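Local coordinates for protein Bm4233, isoform b (Brugia malayi, PDB 6ANY) that probably binds and carries sterols or other lipids as a secreted CAP-superfamily, venom allergen-like protein of a parasitic nematode, at residues Q12-F23 with N97-W108. Sequence-based numbering, arbitrary orientation.
Sequences QRKDIVRQNNKF and NTAGTEAGKSWW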
ATOM      1  N   GLN A  12      10.667  -7.701   7.991  1.00 20.90           N
ATOM      2  CA  GLN A  12      10.320  -6.537   7.239  1.00 20.65           C
ATOM      3  C   GLN A  12       9.083  -6.786   6.376  1.00 17.35           C
ATOM      4  O   GLN A  12       8.242  -5.941   6.293  1.00 16.99           O
ATOM      5  CB  GLN A  12      11.497  -6.075   6.415  1.00 21.84           C
ATOM      6  CG  GLN A  12      11.195  -4.898   5.494  1.00 24.19           C
ATOM      7  CD  GLN A  12      11.783  -3.554   5.920  1.00 24.05           C
ATOM      8  OE1 GLN A  12      11.069  -2.600   6.223  1.00 21.63           O
ATOM      9  NE2 GLN A  12      13.089  -3.491   5.937  1.00 21.16           N
ATOM     10  N   ARG A  13       8.992  -7.930   5.724  1.00 16.71           N
ATOM     11  CA  ARG A  13       7.880  -8.240   4.862  1.00 15.85           C
ATOM     12  C   ARG A  13       6.596  -8.312   5.675  1.00 15.73           C
ATOM     13  O   ARG A  13       5.601  -7.696   5.341  1.00 13.63           O
ATOM     14  CB  ARG A  13       8.114  -9.570   4.204  1.00 16.10           C
ATOM     15  CG  ARG A  13       9.338  -9.628   3.361  1.00 15.87           C
ATOM     16  CD  ARG A  13       9.466 -10.972   2.703  1.00 17.08           C
ATOM     17  NE  ARG A  13      10.626 -11.027   1.805  1.00 16.81           N
ATOM     18  CZ  ARG A  13      11.778 -11.609   2.071  1.00 17.35           C
ATOM     19  NH1 ARG A  13      11.990 -12.312   3.177  1.00 18.92           N
ATOM     20  NH2 ARG A  13      12.728 -11.540   1.181  1.00 18.98           N
ATOM     21  N   LYS A  14       6.670  -8.984   6.804  1.00 16.73           N
ATOM     22  CA  LYS A  14       5.526  -9.062   7.698  1.00 18.93           C
ATOM     23  C   LYS A  14       5.075  -7.712   8.223  1.00 17.20           C
ATOM     24  O   LYS A  14       3.890  -7.425   8.282  1.00 16.94           O
ATOM     25  CB  LYS A  14       5.828  -9.897   8.925  1.00 23.36           C
ATOM     26  CG  LYS A  14       6.062 -11.347   8.632  1.00 28.88           C
ATOM     27  CD  LYS A  14       6.488 -12.164   9.870  1.00 34.78           C
ATOM     28  CE  LYS A  14       7.704 -13.067   9.620  1.00 37.54           C
ATOM     29  NZ  LYS A  14       7.501 -14.437  10.220  1.00 39.83           N
ATOM     30  N   ASP A  15       6.018  -6.885   8.660  1.00 17.94           N
ATOM     31  CA  ASP A  15       5.656  -5.584   9.193  1.00 15.85           C
ATOM     32  C   ASP A  15       4.925  -4.725   8.124  1.00 14.26           C
ATOM     33  O   ASP A  15       3.991  -3.942   8.428  1.00 11.87           O
ATOM     34  CB  ASP A  15       6.903  -4.886   9.712  1.00 17.82           C
ATOM     35  CG  ASP A  15       7.452  -5.522  10.982  1.00 18.89           C
ATOM     36  OD1 ASP A  15       6.808  -6.421  11.532  1.00 17.71           O
ATOM     37  OD2 ASP A  15       8.566  -5.139  11.430  1.00 22.59           O
ATOM     38  N   ILE A  16       5.376  -4.835   6.888  1.00 13.37           N
ATOM     39  CA  ILE A  16       4.784  -4.049   5.815  1.00 13.96           C
ATOM     40  C   ILE A  16       3.351  -4.503   5.611  1.00 15.07           C
ATOM     41  O   ILE A  16       2.454  -3.661   5.540  1.00 11.72           O
ATOM     42  CB  ILE A  16       5.538  -4.220   4.514  1.00 15.16           C
ATOM     43  CG1 ILE A  16       6.793  -3.387   4.573  1.00 16.77           C
ATOM     44  CG2 ILE A  16       4.651  -3.851   3.302  1.00 14.55           C
ATOM     45  CD1 ILE A  16       7.827  -3.775   3.538  1.00 20.21           C
ATOM     46  N   VAL A  17       3.151  -5.828   5.583  1.00 14.80           N
ATOM     47  CA  VAL A  17       1.820  -6.393   5.323  1.00 16.89           C
ATOM     48  C   VAL A  17       0.846  -6.109   6.469  1.00 16.19           C
ATOM     49  O   VAL A  17      -0.302  -5.740   6.236  1.00 14.24           O
ATOM     50  CB  VAL A  17       1.917  -7.926   5.048  1.00 18.99           C
ATOM     51  CG1 VAL A  17       0.564  -8.571   5.084  1.00 23.30           C
ATOM     52  CG2 VAL A  17       2.509  -8.164   3.680  1.00 18.82           C
ATOM     53  N   ARG A  18       1.311  -6.302   7.692  1.00 16.54           N
ATOM     54  CA  ARG A  18       0.550  -6.112   8.874  1.00 17.00           C
ATOM     55  C   ARG A  18       0.150  -4.665   9.009  1.00 15.28           C
ATOM     56  O   ARG A  18      -1.065  -4.405   9.241  1.00 14.36           O
ATOM     57  CB  ARG A  18       1.335  -6.545  10.140  1.00 21.43           C
ATOM     58  CG  ARG A  18       1.432  -8.053  10.205  1.00 27.41           C
ATOM     59  CD  ARG A  18       2.523  -8.577  11.099  1.00 33.63           C
ATOM     60  NE  ARG A  18       2.656 -10.055  10.985  1.00 40.97           N
ATOM     61  CZ  ARG A  18       3.572 -10.805  11.623  1.00 39.62           C
ATOM     62  NH1 ARG A  18       4.485 -10.275  12.476  1.00 40.25           N
ATOM     63  NH2 ARG A  18       3.578 -12.102  11.398  1.00 41.28           N
ATOM     64  N   GLN A  19       1.086  -3.736   8.771  1.00 11.51           N
ATOM     65  CA  GLN A  19       0.735  -2.300   8.780  1.00 12.22           C
ATOM     66  C   GLN A  19      -0.318  -1.912   7.721  1.00 11.65           C
ATOM     67  O   GLN A  19      -1.287  -1.225   8.025  1.00 11.52           O
ATOM     68  CB  GLN A  19       1.978  -1.369   8.629  1.00 11.78           C
ATOM     69  CG  GLN A  19       1.631   0.110   8.503  1.00 12.13           C
ATOM     70  CD  GLN A  19       2.819   0.974   8.088  1.00 12.57           C
ATOM     71  OE1 GLN A  19       3.402   0.748   7.015  1.00 12.90           O
ATOM     72  NE2 GLN A  19       3.183   1.955   8.914  1.00 11.35           N
ATOM     73  N   ASN A  20      -0.098  -2.311   6.488  1.00 11.68           N
ATOM     74  CA  ASN A  20      -1.004  -1.919   5.390  1.00 11.80           C
ATOM     75  C   ASN A  20      -2.407  -2.529   5.621  1.00 11.57           C
ATOM     76  O   ASN A  20      -3.377  -1.872   5.377  1.00 10.61           O
ATOM     77  CB  ASN A  20      -0.422  -2.347   4.042  1.00 11.49           C
ATOM     78  CG  ASN A  20      -0.967  -1.528   2.861  1.00 12.01           C
ATOM     79  OD1 ASN A  20      -0.279  -1.470   1.817  1.00 11.89           O
ATOM     80  ND2 ASN A  20      -2.228  -0.962   2.966  1.00 10.55           N
ATOM     81  N   ASN A  21      -2.482  -3.728   6.199  1.00 13.36           N
ATOM     82  CA  ASN A  21      -3.749  -4.392   6.452  1.00 13.83           C
ATOM     83  C   ASN A  21      -4.415  -3.765   7.654  1.00 16.13           C
ATOM     84  O   ASN A  21      -5.637  -3.645   7.697  1.00 15.45           O
ATOM     85  CB  ASN A  21      -3.602  -5.873   6.693  1.00 14.05           C
ATOM     86  CG  ASN A  21      -3.458  -6.661   5.454  1.00 13.77           C
ATOM     87  OD1 ASN A  21      -3.974  -6.270   4.371  1.00 14.70           O
ATOM     88  ND2 ASN A  21      -2.710  -7.752   5.551  1.00 12.85           N
ATOM     89  N   LYS A  22      -3.644  -3.399   8.656  1.00 19.61           N
ATOM     90  CA  LYS A  22      -4.194  -2.604   9.771  1.00 20.95           C
ATOM     91  C   LYS A  22      -4.824  -1.277   9.305  1.00 20.05           C
ATOM     92  O   LYS A  22      -5.954  -0.929   9.706  1.00 16.60           O
ATOM     93  CB  LYS A  22      -3.131  -2.304  10.812  1.00 25.36           C
ATOM     94  CG  LYS A  22      -3.601  -1.354  11.906  1.00 29.87           C
ATOM     95  CD  LYS A  22      -2.562  -1.347  13.031  1.00 36.19           C
ATOM     96  CE  LYS A  22      -2.868  -0.372  14.171  1.00 42.79           C
ATOM     97  NZ  LYS A  22      -2.247  -0.798  15.459  1.00 41.85           N
ATOM     98  N   PHE A  23      -4.095  -0.556   8.449  1.00 17.38           N
ATOM     99  CA  PHE A  23      -4.638   0.642   7.845  1.00 17.58           C
ATOM    100  C   PHE A  23      -5.959   0.377   7.164  1.00 15.38           C
ATOM    101  O   PHE A  23      -6.900   1.133   7.341  1.00 14.07           O
ATOM    102  CB  PHE A  23      -3.654   1.279   6.851  1.00 17.80           C
ATOM    103  CG  PHE A  23      -2.498   2.018   7.499  1.00 18.54           C
ATOM    104  CD1 PHE A  23      -2.628   2.627   8.733  1.00 22.67           C
ATOM    105  CD2 PHE A  23      -1.301   2.136   6.841  1.00 19.75           C
ATOM    106  CE1 PHE A  23      -1.562   3.322   9.311  1.00 23.40           C
ATOM    107  CE2 PHE A  23      -0.224   2.825   7.391  1.00 20.25           C
ATOM    108  CZ  PHE A  23      -0.354   3.440   8.616  1.00 20.79           C
ATOM    109  N   ASN A  97      15.438  -1.385   8.832  1.00 16.78           N
ATOM    110  CA  ASN A  97      14.512  -2.301   9.444  1.00 18.22           C
ATOM    111  C   ASN A  97      13.057  -1.730   9.578  1.00 17.91           C
ATOM    112  O   ASN A  97      12.127  -2.489   9.675  1.00 22.78           O
ATOM    113  CB  ASN A  97      15.090  -2.931  10.764  1.00 17.62           C
ATOM    114  CG  ASN A  97      15.250  -1.947  11.924  1.00 17.83           C
ATOM    115  OD1 ASN A  97      14.564  -0.916  12.030  1.00 18.10           O
ATOM    116  ND2 ASN A  97      16.197  -2.283  12.844  1.00 19.28           N
ATOM    117  N   THR A  98      12.887  -0.413   9.579  1.00 15.71           N
ATOM    118  CA  THR A  98      11.589   0.218   9.503  1.00 14.84           C
ATOM    119  C   THR A  98      11.353   0.911   8.160  1.00 13.77           C
ATOM    120  O   THR A  98      10.482   1.790   8.036  1.00 15.07           O
ATOM    121  CB  THR A  98      11.469   1.285  10.599  1.00 16.61           C
ATOM    122  OG1 THR A  98      12.566   2.198  10.476  1.00 17.42           O
ATOM    123  CG2 THR A  98      11.494   0.629  12.015  1.00 17.70           C
ATOM    124  N   ALA A  99      12.114   0.585   7.121  1.00 12.50           N
ATOM    125  CA  ALA A  99      11.914   1.347   5.852  1.00 11.65           C
ATOM    126  C   ALA A  99      10.497   1.206   5.304  1.00 11.78           C
ATOM    127  O   ALA A  99       9.872   2.218   4.935  1.00 10.80           O
ATOM    128  CB  ALA A  99      12.892   0.930   4.819  1.00 10.98           C
ATOM    129  N   GLY A 100       9.982  -0.037   5.265  1.00 12.75           N
ATOM    130  CA  GLY A 100       8.663  -0.311   4.691  1.00 13.79           C
ATOM    131  C   GLY A 100       7.532   0.343   5.416  1.00 13.39           C
ATOM    132  O   GLY A 100       6.647   0.916   4.796  1.00 13.74           O
ATOM    133  N   THR A 101       7.618   0.382   6.740  1.00 15.57           N
ATOM    134  CA  THR A 101       6.556   0.924   7.569  1.00 15.53           C
ATOM    135  C   THR A 101       6.635   2.454   7.623  1.00 16.76           C
ATOM    136  O   THR A 101       5.609   3.161   7.787  1.00 17.89           O
ATOM    137  CB  THR A 101       6.571   0.326   9.009  1.00 16.98           C
ATOM    138  OG1 THR A 101       7.895   0.390   9.584  1.00 17.23           O
ATOM    139  CG2 THR A 101       6.029  -1.081   9.001  1.00 15.71           C
ATOM    140  N   GLU A 102       7.839   2.988   7.526  1.00 15.02           N
ATOM    141  CA  GLU A 102       7.959   4.411   7.411  1.00 14.40           C
ATOM    142  C   GLU A 102       7.396   4.871   6.073  1.00 14.57           C
ATOM    143  O   GLU A 102       6.721   5.932   5.989  1.00 13.62           O
ATOM    144  CB  GLU A 102       9.432   4.850   7.544  1.00 16.14           C
ATOM    145  CG  GLU A 102       9.967   4.929   8.989  1.00 18.72           C
ATOM    146  CD  GLU A 102       9.087   5.861   9.842  1.00 21.06           C
ATOM    147  OE1 GLU A 102       9.070   7.091   9.623  1.00 21.49           O
ATOM    148  OE2 GLU A 102       8.288   5.333  10.641  1.00 21.65           O
ATOM    149  N   ALA A 103       7.697   4.119   5.016  1.00 13.30           N
ATOM    150  CA  ALA A 103       7.130   4.442   3.734  1.00 14.12           C
ATOM    151  C   ALA A 103       5.600   4.355   3.694  1.00 13.66           C
ATOM    152  O   ALA A 103       4.965   5.138   3.019  1.00 13.46           O
ATOM    153  CB  ALA A 103       7.700   3.539   2.662  1.00 14.40           C
ATOM    154  N   GLY A 104       5.025   3.424   4.421  1.00 13.59           N
ATOM    155  CA  GLY A 104       3.569   3.190   4.392  1.00 14.22           C
ATOM    156  C   GLY A 104       2.940   4.326   5.119  1.00 14.37           C
ATOM    157  O   GLY A 104       1.929   4.855   4.698  1.00 16.47           O
ATOM    158  N   LYS A 105       3.563   4.771   6.184  1.00 15.53           N
ATOM    159  CA  LYS A 105       3.033   5.932   6.963  1.00 15.82           C
ATOM    160  C   LYS A 105       3.060   7.205   6.103  1.00 15.73           C
ATOM    161  O   LYS A 105       2.122   8.005   6.100  1.00 16.81           O
ATOM    162  CB  LYS A 105       3.868   6.167   8.209  1.00 16.68           C
ATOM    163  CG  LYS A 105       3.406   5.389   9.409  1.00 19.22           C
ATOM    164  CD  LYS A 105       4.495   5.230  10.456  1.00 20.34           C
ATOM    165  CE  LYS A 105       4.820   6.563  11.065  1.00 21.83           C
ATOM    166  NZ  LYS A 105       6.090   6.403  11.838  1.00 21.72           N
ATOM    167  N   SER A 106       4.099   7.357   5.336  1.00 13.91           N
ATOM    168  CA  SER A 106       4.244   8.510   4.475  1.00 15.22           C
ATOM    169  C   SER A 106       3.205   8.526   3.361  1.00 15.07           C
ATOM    170  O   SER A 106       2.464   9.450   3.219  1.00 14.33           O
ATOM    171  CB  SER A 106       5.627   8.559   3.877  1.00 15.20           C
ATOM    172  OG  SER A 106       5.677   9.600   2.960  1.00 15.36           O
ATOM    173  N   TRP A 107       3.099   7.450   2.645  1.00 16.07           N
ATOM    174  CA  TRP A 107       2.040   7.307   1.592  1.00 15.60           C
ATOM    175  C   TRP A 107       0.632   7.459   2.153  1.00 14.70           C
ATOM    176  O   TRP A 107      -0.233   8.185   1.597  1.00 12.42           O
ATOM    177  CB  TRP A 107       2.178   5.956   0.877  1.00 14.82           C
ATOM    178  CG  TRP A 107       3.535   5.777   0.221  1.00 14.67           C
ATOM    179  CD1 TRP A 107       4.324   6.751  -0.249  1.00 15.60           C
ATOM    180  CD2 TRP A 107       4.256   4.542   0.025  1.00 14.50           C
ATOM    181  NE1 TRP A 107       5.497   6.223  -0.807  1.00 16.09           N
ATOM    182  CE2 TRP A 107       5.476   4.862  -0.633  1.00 15.36           C
ATOM    183  CE3 TRP A 107       4.001   3.216   0.336  1.00 14.83           C
ATOM    184  CZ2 TRP A 107       6.422   3.896  -0.969  1.00 13.84           C
ATOM    185  CZ3 TRP A 107       4.933   2.264   0.004  1.00 14.67           C
ATOM    186  CH2 TRP A 107       6.152   2.628  -0.619  1.00 14.36           C
ATOM    187  N   TRP A 108       0.413   6.777   3.260  1.00 14.57           N
ATOM    188  CA  TRP A 108      -0.899   6.762   3.894  1.00 14.15           C
ATOM    189  C   TRP A 108      -1.275   8.130   4.425  1.00 14.63           C
ATOM    190  O   TRP A 108      -2.486   8.491   4.413  1.00 14.73           O
ATOM    191  CB  TRP A 108      -0.963   5.710   5.004  1.00 14.68           C
ATOM    192  CG  TRP A 108      -2.373   5.444   5.423  1.00 15.42           C
ATOM    193  CD1 TRP A 108      -3.093   6.136   6.392  1.00 15.05           C
ATOM    194  CD2 TRP A 108      -3.275   4.465   4.869  1.00 14.07           C
ATOM    195  NE1 TRP A 108      -4.365   5.612   6.461  1.00 15.58           N
ATOM    196  CE2 TRP A 108      -4.500   4.592   5.550  1.00 14.01           C
ATOM    197  CE3 TRP A 108      -3.172   3.510   3.861  1.00 14.75           C
ATOM    198  CZ2 TRP A 108      -5.568   3.760   5.304  1.00 13.48           C
ATOM    199  CZ3 TRP A 108      -4.250   2.694   3.618  1.00 14.37           C
ATOM    200  CH2 TRP A 108      -5.432   2.851   4.303  1.00 13.56           C
TER
HETATM  201  O   HOH W   1       9.131  -1.900   8.048  1.00 31.59           O
HETATM  202  O   HOH W   2       9.347  -2.763  10.596  1.00 28.00           O
HETATM  203  O   HOH W   3      11.741  -5.089  10.296  1.00 40.15           O
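F23 lies flat against W108, an example of two nearly parallel helices, crossing at -22° with axes 8.5 Å apart, joined by an aromatic stack at one end and two glutamine hydrogen bonds farther along. The phenyl ring stacks face to face on the five-membered ring of the indole, centroids 4.0 Å apart and planes 18° off parallel, while F23 CB sits over the face of the six-membered ring in a CH-pi contact, 3.4 Å from its centroid. With CG anti to the backbone N (chi1 -166°), W108 turns one face of its indole to F23. K105 CG borders the edge of the phenyl ring.

Midway, Q19 drops as a knob into the hole formed by G100, T101, G104 and K105. Its extended chain brings NE2 to within 2.9 Å of T101 O, which lies almost in the plane of the Q19 amide; that carbonyl also accepts the helical bond from K105 N. At the other end, Q12 OE1 accepts from G100 N at 2.9 Å, and water 1 links the same oxygen to T101 OG1, while Q12 NE2 is bonded to R96 O. Between the glutamines, I16 CG1 rests 3.6 Å from G100 CA, where the bare glycine lets the helices close in.

Helices 10-28 and 99-108 pack side by side on the central sheet of the CAP fold: I16 and N20 touch I146 of strand 145-153, A99 meets L160 of strand 159-167, and F135 of helix 133-138 meets W108 edge-to-face.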